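Local structure of carboxylase (5H80) at residues 61-66 with 416-421. The protein probably carboxylates biotin in an ATP-dependent reaction, as the biotin carboxylase domain of a single-chain bacterial carboxylase. Sequence-based numbering, arbitrary orientation.
Sequences VYAPDD and PQYDAL
Tyr418 turns its ring beside its own backbone N, with CG anti to the carbonyl carbon (chi1 -48°), and reaches out to meet Asp65, whose CG is lodged between backbone N and carbonyl carbon (chi1 71°). The two side chains approach from opposite directions, and Tyr418 OH donates to Asp65 OD1 at 2.7 Å. The phenol meets the carboxylate on its syn side, 19° out of plane, while ring and carboxylate planes are steeply inclined. Asp66 lies over one face of the same ring, its carboxylate only modestly tilted from it; Asp66 CG lies 3.7 Å from Tyr418 CE2. Gln417 CB lies over the centre of the other face. Asp66 OD1 forms a salt bridge with Arg40, which also makes a cation-pi contact with Tyr418. Ala63 CB touches the hydroxyl, and Gln417 CG rests 3.4 Å from Asp65 OD2, an oxygen held by Ser415 OG. Losing the ring to an alanine would probably leave Asp65 OD1 without this donor and open a gap beside Asp66. One tyrosine thus joins the 3-10 turn following strand 57-62 of the parallel sheet to the loop between 402-406 and 421-429, two strands of the antiparallel sheet that also holds strand 367-374, while Gln417 OE1 accepts from Ala86 N at helix 86-89.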
loop_
_atom_site.group_PDB
_atom_site.type_symbol
_atom_site.label_atom_id
_atom_site.label_comp_id
_atom_site.label_asym_id
_atom_site.label_seq_id
_atom_site.Cartn_x
_atom_site.Cartn_y
_atom_site.Cartn_z
ATOM N N VAL A 61 -19.988 17.074 -4.824
ATOM C CA VAL A 61 -21.148 17.758 -4.283
ATOM C C VAL A 61 -21.130 17.473 -2.763
ATOM O O VAL A 61 -20.663 16.392 -2.255
ATOM C CB VAL A 61 -22.504 17.343 -4.934
ATOM C CG1 VAL A 61 -22.646 17.828 -6.393
ATOM C CG2 VAL A 61 -22.770 15.815 -4.838
ATOM N N TYR A 62 -21.661 18.386 -1.987
ATOM C CA TYR A 62 -21.780 18.240 -0.577
ATOM C C TYR A 62 -23.001 18.928 0.017
ATOM O O TYR A 62 -23.462 19.970 -0.510
ATOM C CB TYR A 62 -20.510 18.710 0.222
ATOM C CG TYR A 62 -20.171 20.159 0.010
ATOM C CD1 TYR A 62 -20.436 21.063 1.009
ATOM C CD2 TYR A 62 -19.644 20.689 -1.228
ATOM C CE1 TYR A 62 -20.258 22.413 0.826
ATOM C CE2 TYR A 62 -19.381 22.092 -1.385
ATOM C CZ TYR A 62 -19.683 22.910 -0.324
ATOM O OH TYR A 62 -19.513 24.255 -0.417
ATOM N N ALA A 63 -23.529 18.307 1.033
ATOM C CA ALA A 63 -24.551 18.907 1.899
ATOM C C ALA A 63 -23.838 19.621 3.016
ATOM O O ALA A 63 -22.727 19.215 3.418
ATOM C CB ALA A 63 -25.425 17.807 2.461
ATOM N N PRO A 64 -24.401 20.755 3.552
ATOM C CA PRO A 64 -23.674 21.389 4.622
ATOM C C PRO A 64 -23.205 20.609 5.881
ATOM O O PRO A 64 -22.096 20.825 6.411
ATOM C CB PRO A 64 -24.616 22.604 5.022
ATOM C CG PRO A 64 -25.588 22.745 3.889
ATOM C CD PRO A 64 -25.751 21.350 3.352
ATOM N N ASP A 65 -23.965 19.654 6.342
ATOM C CA ASP A 65 -23.588 18.781 7.467
ATOM C C ASP A 65 -22.482 17.778 7.116
ATOM O O ASP A 65 -22.053 17.106 7.961
ATOM C CB ASP A 65 -24.732 18.008 8.009
ATOM C CG ASP A 65 -25.213 16.901 7.095
ATOM O OD1 ASP A 65 -24.878 16.822 5.894
ATOM O OD2 ASP A 65 -26.121 16.166 7.586
ATOM N N ASP A 66 -22.052 17.801 5.863
ATOM C CA ASP A 66 -20.992 16.966 5.332
ATOM C C ASP A 66 -19.817 17.808 4.967
ATOM O O ASP A 66 -18.913 17.344 4.268
ATOM C CB ASP A 66 -21.539 16.184 4.125
ATOM C CG ASP A 66 -20.954 14.764 3.998
ATOM O OD1 ASP A 66 -20.338 14.279 4.991
ATOM O OD2 ASP A 66 -21.193 14.188 2.930
ATOM N N PRO A 416 -25.297 11.965 11.727
ATOM C CA PRO A 416 -26.095 10.736 11.695
ATOM C C PRO A 416 -26.908 10.530 10.416
ATOM O O PRO A 416 -27.616 9.523 10.291
ATOM C CB PRO A 416 -27.054 10.915 12.881
ATOM C CG PRO A 416 -27.228 12.382 13.009
ATOM C CD PRO A 416 -25.884 12.992 12.623
ATOM N N GLN A 417 -26.865 11.450 9.458
ATOM C CA GLN A 417 -27.525 11.256 8.223
ATOM C C GLN A 417 -26.902 10.156 7.392
ATOM O O GLN A 417 -27.511 9.656 6.469
ATOM C CB GLN A 417 -27.466 12.532 7.399
ATOM C CG GLN A 417 -28.389 13.639 7.948
ATOM C CD GLN A 417 -29.816 13.346 7.563
ATOM O OE1 GLN A 417 -30.094 12.917 6.424
ATOM N NE2 GLN A 417 -30.727 13.505 8.509
ATOM N N TYR A 418 -25.679 9.775 7.728
ATOM C CA TYR A 418 -24.876 8.917 6.833
ATOM C C TYR A 418 -24.496 7.705 7.671
ATOM O O TYR A 418 -24.576 7.689 8.905
ATOM C CB TYR A 418 -23.618 9.616 6.287
ATOM C CG TYR A 418 -23.918 10.989 5.736
ATOM C CD1 TYR A 418 -24.775 11.100 4.649
ATOM C CD2 TYR A 418 -23.519 12.113 6.367
ATOM C CE1 TYR A 418 -25.162 12.360 4.167
ATOM C CE2 TYR A 418 -23.886 13.400 5.882
ATOM C CZ TYR A 418 -24.733 13.498 4.790
ATOM O OH TYR A 418 -25.181 14.726 4.265
ATOM N N ASP A 419 -24.069 6.687 6.958
ATOM C CA ASP A 419 -23.707 5.464 7.608
ATOM C C ASP A 419 -22.530 5.660 8.582
ATOM O O ASP A 419 -21.909 6.742 8.612
ATOM C CB ASP A 419 -23.511 4.388 6.558
ATOM C CG ASP A 419 -22.173 4.499 5.804
ATOM O OD1 ASP A 419 -21.177 5.063 6.351
ATOM O OD2 ASP A 419 -22.137 4.050 4.636
ATOM N N ALA A 420 -22.222 4.583 9.324
ATOM C CA ALA A 420 -21.315 4.661 10.476
ATOM C C ALA A 420 -19.861 4.458 10.053
ATOM O O ALA A 420 -18.990 4.612 10.904
ATOM C CB ALA A 420 -21.658 3.616 11.539
ATOM N N LEU A 421 -19.622 4.234 8.776
ATOM C CA LEU A 421 -18.218 3.985 8.340
ATOM C C LEU A 421 -17.350 5.178 8.546
ATOM O O LEU A 421 -17.647 6.316 8.033
ATOM C CB LEU A 421 -18.237 3.522 6.952
ATOM C CG LEU A 421 -16.874 3.026 6.391
ATOM C CD1 LEU A 421 -16.472 1.709 7.028
ATOM C CD2 LEU A 421 -17.055 2.869 4.891
#